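Local coordinates for protein cell division GTPase FtsZ, diverged (Clostridium botulinum C, PDB 3V3T) that belongs to the tubulin/FtsZ family as a diverged member, pairing an N-terminal Rossmann-like domain with a C-terminal domain like that of TubZ, at residues A[18-23]-A[30-35]; A[24-29]-A[182-187]; A[113-118]-A[157-162]; A[222-227]-A[254-259]; A[263-268]-A[280-285]. The protein carries 1 engineered substitution. All blocks are in the same frame, centred on the assembly; numbering follows the deposited sequence.

Contact 1 of 5, residues A[18-23]-A[30-35]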
# COMPACT_ATOMS: atom_id res chain seq x y z
N ASN A 18 3.60 1.31 12.25
CA ASN A 18 3.56 2.77 12.33
C ASN A 18 2.65 3.36 11.26
O ASN A 18 1.96 4.35 11.48
CB ASN A 18 4.97 3.35 12.23
CG ASN A 18 5.80 3.07 13.49
OD1 ASN A 18 5.25 2.80 14.57
ND2 ASN A 18 7.12 3.12 13.36
N ILE A 19 2.65 2.72 10.09
CA ILE A 19 1.80 3.15 9.00
C ILE A 19 0.33 2.98 9.34
O ILE A 19 -0.48 3.89 9.15
CB ILE A 19 2.14 2.39 7.71
CG1 ILE A 19 3.49 2.89 7.17
CG2 ILE A 19 1.04 2.59 6.68
CD1 ILE A 19 4.09 2.00 6.10
N VAL A 20 -0.03 1.81 9.85
CA VAL A 20 -1.42 1.54 10.19
C VAL A 20 -1.87 2.32 11.42
O VAL A 20 -3.00 2.81 11.47
CB VAL A 20 -1.68 0.03 10.33
CG1 VAL A 20 -3.12 -0.25 10.77
CG2 VAL A 20 -1.40 -0.63 9.00
N ASP A 21 -0.98 2.45 12.40
CA ASP A 21 -1.24 3.27 13.58
C ASP A 21 -1.52 4.71 13.16
O ASP A 21 -2.42 5.36 13.69
CB ASP A 21 -0.02 3.23 14.49
CG ASP A 21 -0.34 3.64 15.91
OD1 ASP A 21 -1.50 3.45 16.33
OD2 ASP A 21 0.58 4.14 16.60
N THR A 22 -0.75 5.22 12.21
CA THR A 22 -0.97 6.58 11.71
C THR A 22 -2.32 6.70 11.01
O THR A 22 -3.08 7.63 11.28
CB THR A 22 0.15 7.01 10.74
OG1 THR A 22 1.37 7.16 11.47
CG2 THR A 22 -0.19 8.34 10.06
N LEU A 23 -2.63 5.75 10.13
CA LEU A 23 -3.93 5.75 9.46
C LEU A 23 -5.09 5.78 10.46
O LEU A 23 -6.03 6.57 10.32
CB LEU A 23 -4.05 4.57 8.51
CG LEU A 23 -5.42 4.36 7.86
CD1 LEU A 23 -5.92 5.63 7.17
CD2 LEU A 23 -5.38 3.18 6.87
N TYR A 30 -11.38 1.77 10.23
CA TYR A 30 -10.72 0.56 9.72
C TYR A 30 -10.50 -0.46 10.84
O TYR A 30 -10.44 -0.11 12.02
CB TYR A 30 -9.38 0.90 9.06
CG TYR A 30 -9.48 1.99 8.02
CD1 TYR A 30 -9.84 1.70 6.71
CD2 TYR A 30 -9.21 3.31 8.36
CE1 TYR A 30 -9.95 2.70 5.78
CE2 TYR A 30 -9.32 4.32 7.42
CZ TYR A 30 -9.69 4.00 6.14
OH TYR A 30 -9.79 5.00 5.22
N ASN A 31 -10.36 -1.72 10.45
CA ASN A 31 -9.96 -2.78 11.38
C ASN A 31 -8.48 -3.12 11.19
O ASN A 31 -7.93 -2.95 10.10
CB ASN A 31 -10.78 -4.04 11.13
CG ASN A 31 -12.27 -3.78 11.14
OD1 ASN A 31 -12.87 -3.49 12.18
ND2 ASN A 31 -12.90 -3.90 9.98
N ALA A 32 -7.84 -3.62 12.24
CA ALA A 32 -6.40 -3.86 12.21
C ALA A 32 -6.00 -4.88 13.25
O ALA A 32 -6.49 -4.87 14.37
CB ALA A 32 -5.63 -2.54 12.43
N LEU A 33 -5.08 -5.77 12.86
CA LEU A 33 -4.43 -6.68 13.78
C LEU A 33 -2.94 -6.44 13.63
O LEU A 33 -2.34 -6.80 12.62
CB LEU A 33 -4.74 -8.13 13.42
CG LEU A 33 -4.03 -9.16 14.30
CD1 LEU A 33 -4.56 -9.12 15.73
CD2 LEU A 33 -4.17 -10.56 13.74
N PHE A 34 -2.33 -5.79 14.62
CA PHE A 34 -0.90 -5.51 14.51
C PHE A 34 -0.09 -6.73 14.91
O PHE A 34 -0.28 -7.29 15.98
CB PHE A 34 -0.52 -4.33 15.37
CG PHE A 34 -1.17 -3.03 14.97
CD1 PHE A 34 -0.42 -2.02 14.37
CD2 PHE A 34 -2.50 -2.81 15.22
CE1 PHE A 34 -1.01 -0.83 14.03
CE2 PHE A 34 -3.10 -1.62 14.89
CZ PHE A 34 -2.35 -0.62 14.29
N ILE A 35 0.81 -7.14 14.03
CA ILE A 35 1.57 -8.36 14.24
C ILE A 35 3.04 -8.00 14.33
O ILE A 35 3.54 -7.22 13.52
CB ILE A 35 1.36 -9.32 13.06
CG1 ILE A 35 -0.09 -9.82 13.05
CG2 ILE A 35 2.33 -10.48 13.12
CD1 ILE A 35 -0.66 -10.04 11.64
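Apolar packing carries most of this contact, with V20 and L23 of helix 14-26 set down on A32, F34 and Y30 of the neighbouring strand and its approach. V20 uses a single branch: CG1, anti to the backbone N (chi1 177°), fits between the methyl of A32, 3.8 Å from its CB, and the ring of F34, 3.6 Å from its CZ. The second kind of contact involves rings. L23 lies across Y30 at about a right angle; its CD2 sits over one face as a CH-pi contact, 4.2 Å from the ring centroid and 15° off the normal, displaced toward the rim, while CD1 reaches Y30 CE2 at 3.7 Å. F34 instead offers its edge to the helix backbone, with D21 N in the ring plane 3.7 Å from CE1. The polar end of D21 looks elsewhere: its carboxylate takes the backbone N-H groups of K46 and H47. Strand 7-11 adds F9 and P11 beside V20, so the helix covers both strands of a beta-alpha-beta unit of the Rossmann-like domain. The chemistry implies that helix and strand are held by burial and shape, with the hydrogen bonds of D21 directed to a neighbouring loop.

Contact 2 of 5, residues A[24-29]-A[182-187]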
# COMPACT_ATOMS: atom_id res chain seq x y z
N LEU A 24 -5.03 4.93 11.48
CA LEU A 24 -6.12 4.85 12.45
C LEU A 24 -6.28 6.15 13.24
O LEU A 24 -7.37 6.46 13.73
CB LEU A 24 -5.93 3.64 13.38
CG LEU A 24 -6.13 2.26 12.75
CD1 LEU A 24 -5.73 1.15 13.72
CD2 LEU A 24 -7.58 2.08 12.32
N GLY A 25 -5.20 6.92 13.37
CA GLY A 25 -5.25 8.21 14.04
C GLY A 25 -6.01 9.24 13.22
O GLY A 25 -6.55 10.21 13.76
N ILE A 26 -6.07 9.03 11.91
CA ILE A 26 -6.80 9.91 11.01
C ILE A 26 -8.26 9.46 10.92
O ILE A 26 -9.18 10.27 10.81
CB ILE A 26 -6.16 9.92 9.58
CG1 ILE A 26 -4.85 10.71 9.59
CG2 ILE A 26 -7.10 10.54 8.57
CD1 ILE A 26 -4.13 10.72 8.25
N CYS A 27 -8.46 8.14 10.96
CA CYS A 27 -9.79 7.57 10.93
C CYS A 27 -9.75 6.15 11.49
O CYS A 27 -8.99 5.31 11.00
CB CYS A 27 -10.33 7.54 9.50
SG CYS A 27 -11.99 6.82 9.37
N GLY A 28 -10.56 5.89 12.50
CA GLY A 28 -10.53 4.61 13.18
C GLY A 28 -11.59 3.63 12.71
O GLY A 28 -11.84 2.61 13.35
N ASP A 29 -12.21 3.96 11.58
CA ASP A 29 -13.25 3.12 11.02
C ASP A 29 -12.69 1.82 10.42
O ASP A 29 -13.45 0.89 10.16
CB ASP A 29 -14.04 3.90 9.98
CG ASP A 29 -14.73 5.11 10.56
OD1 ASP A 29 -14.88 5.17 11.79
OD2 ASP A 29 -15.13 6.00 9.78
N LEU A 182 -3.86 9.96 1.84
CA LEU A 182 -4.28 9.63 0.48
C LEU A 182 -5.25 8.45 0.48
O LEU A 182 -6.25 8.45 -0.22
CB LEU A 182 -3.08 9.34 -0.41
CG LEU A 182 -2.19 10.54 -0.75
CD1 LEU A 182 -0.94 10.08 -1.47
CD2 LEU A 182 -2.95 11.54 -1.60
N PHE A 183 -4.95 7.45 1.29
CA PHE A 183 -5.80 6.28 1.31
C PHE A 183 -7.18 6.59 1.89
O PHE A 183 -8.20 6.18 1.35
CB PHE A 183 -5.15 5.15 2.10
CG PHE A 183 -5.88 3.86 1.99
CD1 PHE A 183 -5.69 3.05 0.88
CD2 PHE A 183 -6.75 3.46 2.98
CE1 PHE A 183 -6.37 1.83 0.78
CE2 PHE A 183 -7.43 2.26 2.88
CZ PHE A 183 -7.23 1.45 1.77
N ASN A 184 -7.20 7.30 3.00
CA ASN A 184 -8.46 7.70 3.60
C ASN A 184 -9.26 8.65 2.69
O ASN A 184 -10.49 8.54 2.61
CB ASN A 184 -8.22 8.31 4.99
CG ASN A 184 -9.51 8.54 5.73
OD1 ASN A 184 -10.23 7.60 6.07
ND2 ASN A 184 -9.81 9.81 6.00
N ASP A 185 -8.58 9.56 2.00
CA ASP A 185 -9.26 10.43 1.03
C ASP A 185 -9.87 9.58 -0.07
O ASP A 185 -11.00 9.81 -0.49
CB ASP A 185 -8.29 11.44 0.43
CG ASP A 185 -7.93 12.54 1.39
OD1 ASP A 185 -8.61 12.68 2.43
OD2 ASP A 185 -6.96 13.27 1.11
N PHE A 186 -9.11 8.59 -0.53
CA PHE A 186 -9.58 7.64 -1.52
C PHE A 186 -10.89 6.97 -1.06
O PHE A 186 -11.90 7.01 -1.76
CB PHE A 186 -8.45 6.64 -1.83
CG PHE A 186 -8.90 5.36 -2.45
CD1 PHE A 186 -9.89 5.34 -3.40
CD2 PHE A 186 -8.30 4.17 -2.08
CE1 PHE A 186 -10.29 4.15 -3.97
CE2 PHE A 186 -8.68 2.98 -2.65
CZ PHE A 186 -9.68 2.97 -3.60
N MET A 187 -10.89 6.41 0.14
CA MET A 187 -12.11 5.83 0.70
C MET A 187 -13.26 6.82 0.90
O MET A 187 -14.42 6.42 1.00
CB MET A 187 -11.79 5.15 2.04
CG MET A 187 -10.80 4.01 1.93
SD MET A 187 -11.46 2.65 0.95
CE MET A 187 -11.10 3.16 -0.72
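C27 and N184 mark the closest backbone approach, their CA atoms 7.5 Å apart, where the chain leaves helix 14-26 and faces the last turns of helix 172-187. N184 carries its side of the contact alone: CG points away from its own backbone N (chi1 -171°), which sends the amide out to the other segment. Its two ends meet different neighbours. OD1 lies 3.4 Å from C27 CB and 3.8 Å from C27 SG, while ND2 rests 3.8 Å from I26 CG2; these are van der Waals contacts. OD1 also accepts from Y30 OH and K4 NZ, and these two bonds should limit the rotation of the amide. C27 SG receives a weak bond from D29 N, which closes the turn behind it. I26 also packs on A180 and T181, one turn back along helix 172-187. The arrangement belongs to the tubulin/FtsZ fold, in which a long helix, here 172-187, follows the last strand of the Rossmann-like domain and leads to the C-terminal domain.

Contact 3 of 5, residues A[113-118]-A[157-162]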
# COMPACT_ATOMS: atom_id res chain seq x y z
N LEU A 113 0.14 -17.72 2.02
CA LEU A 113 -0.61 -18.77 2.67
C LEU A 113 -2.08 -18.40 2.87
O LEU A 113 -2.97 -19.24 2.68
CB LEU A 113 0.04 -19.13 4.01
CG LEU A 113 -0.68 -20.18 4.84
CD1 LEU A 113 -0.88 -21.45 4.03
CD2 LEU A 113 0.12 -20.49 6.09
N ALA A 114 -2.34 -17.14 3.23
CA ALA A 114 -3.72 -16.67 3.41
C ALA A 114 -4.48 -16.66 2.09
O ALA A 114 -5.65 -17.05 2.04
CB ALA A 114 -3.74 -15.26 4.04
N LYS A 115 -3.82 -16.20 1.03
CA LYS A 115 -4.44 -16.20 -0.30
C LYS A 115 -4.91 -17.62 -0.67
O LYS A 115 -6.01 -17.80 -1.19
CB LYS A 115 -3.46 -15.69 -1.35
CG LYS A 115 -4.10 -15.16 -2.63
CD LYS A 115 -3.06 -14.89 -3.73
CE LYS A 115 -2.54 -16.20 -4.35
NZ LYS A 115 -1.75 -16.04 -5.62
N GLN A 116 -4.08 -18.63 -0.40
CA GLN A 116 -4.47 -20.00 -0.75
C GLN A 116 -5.62 -20.48 0.13
O GLN A 116 -6.52 -21.18 -0.34
CB GLN A 116 -3.30 -20.99 -0.66
CG GLN A 116 -2.19 -20.77 -1.69
CD GLN A 116 -2.70 -20.63 -3.12
OE1 GLN A 116 -2.25 -19.74 -3.86
NE2 GLN A 116 -3.63 -21.49 -3.51
N MET A 117 -5.61 -20.09 1.40
CA MET A 117 -6.61 -20.58 2.35
C MET A 117 -7.95 -19.87 2.21
O MET A 117 -8.99 -20.44 2.53
CB MET A 117 -6.12 -20.43 3.79
CG MET A 117 -4.93 -21.30 4.15
SD MET A 117 -4.32 -20.89 5.80
CE MET A 117 -5.68 -21.46 6.82
N TYR A 118 -7.93 -18.63 1.75
CA TYR A 118 -9.16 -17.86 1.60
C TYR A 118 -9.27 -17.24 0.22
O TYR A 118 -9.16 -16.03 0.07
CB TYR A 118 -9.26 -16.80 2.69
CG TYR A 118 -9.30 -17.44 4.05
CD1 TYR A 118 -10.51 -17.83 4.60
CD2 TYR A 118 -8.13 -17.70 4.75
CE1 TYR A 118 -10.56 -18.46 5.83
CE2 TYR A 118 -8.18 -18.33 5.99
CZ TYR A 118 -9.40 -18.70 6.53
OH TYR A 118 -9.47 -19.32 7.75
N LYS A 157 -0.26 -10.33 -9.98
CA LYS A 157 -1.60 -10.44 -10.57
C LYS A 157 -2.70 -10.90 -9.60
O LYS A 157 -3.87 -10.69 -9.87
CB LYS A 157 -1.59 -11.36 -11.79
CG LYS A 157 -0.68 -10.92 -12.93
CD LYS A 157 -0.76 -11.92 -14.10
CE LYS A 157 0.45 -11.81 -15.03
NZ LYS A 157 0.68 -10.41 -15.49
N ASP A 158 -2.34 -11.53 -8.48
CA ASP A 158 -3.35 -12.08 -7.57
C ASP A 158 -3.71 -11.14 -6.41
O ASP A 158 -4.61 -11.43 -5.60
CB ASP A 158 -2.91 -13.43 -7.00
CG ASP A 158 -2.74 -14.50 -8.06
OD1 ASP A 158 -3.41 -14.41 -9.12
OD2 ASP A 158 -1.92 -15.43 -7.84
N ILE A 159 -3.01 -10.02 -6.31
CA ILE A 159 -3.20 -9.11 -5.19
C ILE A 159 -3.14 -7.68 -5.69
O ILE A 159 -2.68 -7.41 -6.80
CB ILE A 159 -2.11 -9.28 -4.12
CG1 ILE A 159 -0.74 -8.90 -4.68
CG2 ILE A 159 -2.09 -10.71 -3.55
CD1 ILE A 159 0.31 -8.61 -3.59
N SER A 160 -3.59 -6.75 -4.86
CA SER A 160 -3.41 -5.35 -5.20
C SER A 160 -2.19 -4.85 -4.42
O SER A 160 -1.91 -5.32 -3.32
CB SER A 160 -4.68 -4.56 -4.92
OG SER A 160 -4.91 -4.49 -3.54
N ILE A 161 -1.41 -3.96 -5.01
CA ILE A 161 -0.13 -3.58 -4.43
C ILE A 161 -0.08 -2.05 -4.30
O ILE A 161 -0.36 -1.35 -5.27
CB ILE A 161 1.05 -4.04 -5.33
CG1 ILE A 161 1.17 -5.57 -5.33
CG2 ILE A 161 2.37 -3.41 -4.88
CD1 ILE A 161 2.19 -6.10 -6.34
N TYR A 162 0.25 -1.55 -3.11
CA TYR A 162 0.47 -0.12 -2.93
C TYR A 162 1.94 0.01 -2.57
O TYR A 162 2.33 -0.28 -1.45
CB TYR A 162 -0.40 0.44 -1.79
CG TYR A 162 -1.90 0.24 -1.94
CD1 TYR A 162 -2.72 1.31 -2.30
CD2 TYR A 162 -2.50 -1.00 -1.70
CE1 TYR A 162 -4.08 1.15 -2.44
CE2 TYR A 162 -3.88 -1.17 -1.84
CZ TYR A 162 -4.66 -0.09 -2.20
OH TYR A 162 -6.02 -0.20 -2.35
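K115 NZ is gripped from two quarters: it forms a salt bridge with D158 OD2 and donates a hydrogen bond to the backbone O of S152. The modelled separation of K115 NZ and D158 OD2, 2.3 Å, is too short to be taken literally, so the pairing is sounder than its exact geometry. The lysine starts out extended from the helix (chi1 -158°) and then bends at chi3 (74°), which turns the ammonium group toward the carboxylate. D158 comes across this chain at about a right angle, with its CG beside its own backbone N (chi1 -63°). The aliphatic part of the lysine also takes part: K115 CD lies 3.6 Å from D158 CB, and more loosely 4.3 Å from I159 CG2. Charge therefore meets charge at the outer end, while the methylene groups further in lie against D158 CB and, loosely, I159. The contact ties the last turns of helix 101-117 to the loop before strand 160-165. K115 also touches F123 of strand 122-129, and I159 packs on F125 of the same strand and on I149 of helix 136-152. Strand 160-165 runs between strands 122-129 and 211-217, with S160 bonded through its backbone to F123 and F125, and I161 to K211 and N213.

Contact 4 of 5, residues A[222-227]-A[254-259]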
# COMPACT_ATOMS: atom_id res chain seq x y z
N GLU A 222 -3.45 25.46 -10.85
CA GLU A 222 -2.79 25.54 -12.16
C GLU A 222 -3.40 24.63 -13.23
O GLU A 222 -4.35 23.90 -12.98
CB GLU A 222 -1.28 25.31 -12.03
CG GLU A 222 -0.89 24.22 -11.05
CD GLU A 222 0.61 24.14 -10.80
OE1 GLU A 222 1.38 24.60 -11.66
OE2 GLU A 222 1.01 23.61 -9.74
N ASP A 223 -2.84 24.70 -14.43
CA ASP A 223 -3.23 23.82 -15.52
C ASP A 223 -3.27 22.37 -15.01
O ASP A 223 -2.39 21.92 -14.28
CB ASP A 223 -2.24 23.98 -16.67
CG ASP A 223 -2.47 22.98 -17.78
OD1 ASP A 223 -3.06 23.36 -18.80
OD2 ASP A 223 -2.05 21.80 -17.64
N ILE A 224 -4.31 21.64 -15.40
CA ILE A 224 -4.52 20.32 -14.83
C ILE A 224 -3.41 19.33 -15.21
O ILE A 224 -3.02 18.50 -14.40
CB ILE A 224 -5.92 19.75 -15.16
CG1 ILE A 224 -6.16 18.45 -14.40
CG2 ILE A 224 -6.09 19.54 -16.66
CD1 ILE A 224 -7.58 17.99 -14.50
N GLN A 225 -2.88 19.43 -16.43
CA GLN A 225 -1.74 18.59 -16.82
C GLN A 225 -0.49 18.91 -15.99
O GLN A 225 0.25 18.01 -15.58
CB GLN A 225 -1.44 18.71 -18.31
CG GLN A 225 -2.51 18.13 -19.23
CD GLN A 225 -2.11 18.18 -20.70
OE1 GLN A 225 -1.17 17.50 -21.13
NE2 GLN A 225 -2.82 18.98 -21.48
N VAL A 226 -0.25 20.20 -15.74
CA VAL A 226 0.89 20.62 -14.94
C VAL A 226 0.74 20.18 -13.48
O VAL A 226 1.69 19.69 -12.88
CB VAL A 226 1.12 22.16 -15.01
CG1 VAL A 226 2.30 22.59 -14.14
CG2 VAL A 226 1.33 22.60 -16.45
N ALA A 227 -0.45 20.35 -12.93
CA ALA A 227 -0.69 19.97 -11.54
C ALA A 227 -0.49 18.47 -11.31
O ALA A 227 0.02 18.06 -10.28
CB ALA A 227 -2.07 20.39 -11.10
N ARG A 254 -14.20 20.68 -9.20
CA ARG A 254 -14.87 21.28 -10.35
C ARG A 254 -14.94 20.30 -11.51
O ARG A 254 -14.39 19.20 -11.44
CB ARG A 254 -14.14 22.54 -10.82
CG ARG A 254 -13.30 23.23 -9.75
CD ARG A 254 -12.72 24.54 -10.28
NE ARG A 254 -11.89 25.23 -9.29
CZ ARG A 254 -11.62 26.53 -9.31
NH1 ARG A 254 -12.12 27.29 -10.27
NH2 ARG A 254 -10.85 27.06 -8.37
N VAL A 255 -15.62 20.70 -12.59
CA VAL A 255 -15.57 19.95 -13.83
C VAL A 255 -14.14 19.97 -14.32
O VAL A 255 -13.49 21.02 -14.28
CB VAL A 255 -16.45 20.62 -14.92
CG1 VAL A 255 -16.08 20.10 -16.31
CG2 VAL A 255 -17.92 20.42 -14.62
N VAL A 256 -13.63 18.82 -14.75
CA VAL A 256 -12.29 18.76 -15.30
C VAL A 256 -12.27 18.03 -16.64
O VAL A 256 -13.24 17.38 -17.01
CB VAL A 256 -11.30 18.08 -14.34
CG1 VAL A 256 -11.26 18.82 -13.01
CG2 VAL A 256 -11.68 16.61 -14.13
N ASP A 257 -11.17 18.17 -17.36
CA ASP A 257 -10.99 17.48 -18.62
C ASP A 257 -10.40 16.10 -18.34
O ASP A 257 -9.20 15.96 -18.08
CB ASP A 257 -10.05 18.29 -19.51
CG ASP A 257 -9.68 17.56 -20.79
OD1 ASP A 257 -10.34 16.55 -21.11
OD2 ASP A 257 -8.74 18.00 -21.48
N VAL A 258 -11.24 15.08 -18.39
CA VAL A 258 -10.82 13.73 -18.04
C VAL A 258 -9.80 13.16 -19.02
O VAL A 258 -8.98 12.33 -18.66
CB VAL A 258 -12.03 12.79 -17.93
CG1 VAL A 258 -11.60 11.36 -18.17
CG2 VAL A 258 -12.69 12.94 -16.57
N GLU A 259 -9.84 13.63 -20.27
CA GLU A 259 -8.87 13.16 -21.25
C GLU A 259 -7.46 13.66 -20.96
O GLU A 259 -6.47 13.00 -21.28
CB GLU A 259 -9.29 13.53 -22.68
CG GLU A 259 -8.81 12.53 -23.72
CD GLU A 259 -9.37 11.13 -23.48
OE1 GLU A 259 -10.49 11.02 -22.92
OE2 GLU A 259 -8.70 10.14 -23.85
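I224 reaches V256 at a place where two helices of the TubZ-like C-terminal domain begin, each with an aspartate at its N-cap: D223 before helix 224-233 and D257 before helix 258-265. I224 has the most surface buried here. Its chain is fully extended (chi1 -173°, chi2 170°), so the CD1 methyl is carried out from the helix to the far segment. The nearest atom of D257 is its backbone O, a loose 4.4 Å from I224 CD1. The D257 carboxylate turns to its own helix, where OD1 accepts a weak bond from E259 N. Both I224 and V256 also pack on I261, and I224 on A260, so the small apolar patch continues onto helix 258-265. F218 adds a further apolar neighbour to I224. The main touch is made by the end of the isoleucine, the two side chains crossing at about a right angle: I224 CD1 meets V256 at its branch point, 3.7 Å from V256 CB, and lies 4.1 Å from V256 CG1.

Contact 5 of 5, residues A[263-268]-A[280-285]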
# COMPACT_ATOMS: atom_id res chain seq x y z
N SER A 263 -4.09 11.54 -19.95
CA SER A 263 -2.90 11.87 -20.70
C SER A 263 -1.66 11.84 -19.81
O SER A 263 -0.58 11.40 -20.22
CB SER A 263 -3.06 13.24 -21.36
OG SER A 263 -1.86 13.65 -21.99
N ILE A 264 -1.81 12.30 -18.58
CA ILE A 264 -0.67 12.36 -17.68
C ILE A 264 -0.54 11.10 -16.83
O ILE A 264 0.57 10.63 -16.56
CB ILE A 264 -0.74 13.58 -16.76
CG1 ILE A 264 -0.75 14.87 -17.58
CG2 ILE A 264 0.46 13.61 -15.83
CD1 ILE A 264 0.58 15.19 -18.19
N VAL A 265 -1.66 10.53 -16.42
CA VAL A 265 -1.63 9.47 -15.42
C VAL A 265 -1.56 8.06 -16.00
O VAL A 265 -0.95 7.17 -15.42
CB VAL A 265 -2.83 9.55 -14.46
CG1 VAL A 265 -2.80 8.37 -13.48
CG2 VAL A 265 -2.79 10.86 -13.70
N GLY A 266 -2.19 7.86 -17.15
CA GLY A 266 -2.32 6.53 -17.72
C GLY A 266 -3.71 6.36 -18.31
O GLY A 266 -4.67 7.00 -17.86
N TYR A 267 -3.82 5.53 -19.33
CA TYR A 267 -5.09 5.32 -20.00
C TYR A 267 -5.81 4.10 -19.42
O TYR A 267 -5.31 2.98 -19.50
CB TYR A 267 -4.87 5.20 -21.51
CG TYR A 267 -4.48 6.54 -22.11
CD1 TYR A 267 -5.46 7.43 -22.56
CD2 TYR A 267 -3.16 6.93 -22.20
CE1 TYR A 267 -5.12 8.66 -23.08
CE2 TYR A 267 -2.81 8.16 -22.73
CZ TYR A 267 -3.79 9.02 -23.17
OH TYR A 267 -3.45 10.25 -23.69
N PRO A 268 -6.97 4.31 -18.79
CA PRO A 268 -7.70 3.20 -18.16
C PRO A 268 -8.64 2.54 -19.16
O PRO A 268 -8.91 3.14 -20.19
CB PRO A 268 -8.50 3.91 -17.08
CG PRO A 268 -8.84 5.25 -17.73
CD PRO A 268 -7.65 5.60 -18.61
N ASN A 280 -8.95 17.24 -4.97
CA ASN A 280 -8.90 16.68 -6.31
C ASN A 280 -8.04 15.45 -6.31
O ASN A 280 -6.83 15.50 -6.07
CB ASN A 280 -8.36 17.70 -7.31
CG ASN A 280 -9.19 18.94 -7.37
OD1 ASN A 280 -10.31 18.93 -7.88
ND2 ASN A 280 -8.65 20.03 -6.84
N ILE A 281 -8.67 14.31 -6.56
CA ILE A 281 -7.99 13.06 -6.36
C ILE A 281 -8.20 12.10 -7.53
O ILE A 281 -9.30 11.97 -8.05
CB ILE A 281 -8.40 12.43 -5.00
CG1 ILE A 281 -7.83 11.02 -4.84
CG2 ILE A 281 -9.89 12.41 -4.85
CD1 ILE A 281 -8.00 10.46 -3.43
N VAL A 282 -7.11 11.48 -7.95
CA VAL A 282 -7.13 10.44 -8.96
C VAL A 282 -6.61 9.15 -8.34
O VAL A 282 -5.54 9.12 -7.73
CB VAL A 282 -6.22 10.79 -10.16
CG1 VAL A 282 -6.31 9.69 -11.23
CG2 VAL A 282 -6.57 12.16 -10.73
N VAL A 283 -7.36 8.07 -8.52
CA VAL A 283 -6.90 6.76 -8.13
C VAL A 283 -6.75 5.91 -9.38
O VAL A 283 -7.73 5.70 -10.10
CB VAL A 283 -7.91 6.09 -7.20
CG1 VAL A 283 -7.38 4.72 -6.75
CG2 VAL A 283 -8.18 6.98 -6.00
N ALA A 284 -5.53 5.45 -9.63
CA ALA A 284 -5.25 4.60 -10.78
C ALA A 284 -4.92 3.19 -10.30
O ALA A 284 -4.01 3.01 -9.50
CB ALA A 284 -4.10 5.17 -11.59
N THR A 285 -5.65 2.19 -10.79
CA THR A 285 -5.48 0.82 -10.32
C THR A 285 -5.17 -0.12 -11.48
O THR A 285 -5.53 0.16 -12.62
CB THR A 285 -6.76 0.31 -9.61
OG1 THR A 285 -7.83 0.22 -10.56
CG2 THR A 285 -7.17 1.28 -8.50
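With chi1 at 177°, V265 swings CG1 to the side opposite its own N and points this methyl from the last turn of helix 258-265 onto the face of strand 281-287. There it comes 3.9 Å from the CB of A284 and, more loosely, V265 CG1 lies 4.4 Å from V282 CG1. V282 and A284 stand two residues apart on the strand and present the same face, so one methyl of the helix serves both. The CA atoms of V265 and A284 are 7.6 Å apart, the nearest pair of the two segments. The chain then leaves the helix at G266, with positive phi (140°). The backbone O of V265 accepts a hydrogen bond from Y240 OH. Around the contact, V265 also touches L216 of strand 211-217 and M248 of strand 247-252, the two strands flanking 281-287, and V282 packs on I261 of the same helix. Helix 258-265 thus lies against the middle of the C-terminal part of the sheet. The touching groups are all aliphatic and buried, which implies that the helix end is seated here by exclusion of water and fit of methyls, while the polar backbone O of V265 is satisfied from outside.

Contacts 1 and 2 share helix 14-26, their centres about 11 Å apart, and are joined directly: F34 CZ of contact 1 packs 3.9 Å from L24 CD1 of contact 2, and Y30 OH lies 3.6 Å from M187 CG. Helix 172-187 then links contact 2 to contacts 3 and 5. F183 CE1 packs 3.8 Å from Y162 OH of contact 3, and F186 CD1 lies 3.5 Å from V283 CG2 of contact 5, on the strand face turned away from V265. Contacts 4 and 5 share helix 258-265, with centres about 11 Å apart. Contacts 1, 3 and 5 all reach the same sheet, whereas contact 4 sits at the periphery, about 34 Å from contact 1 between centres.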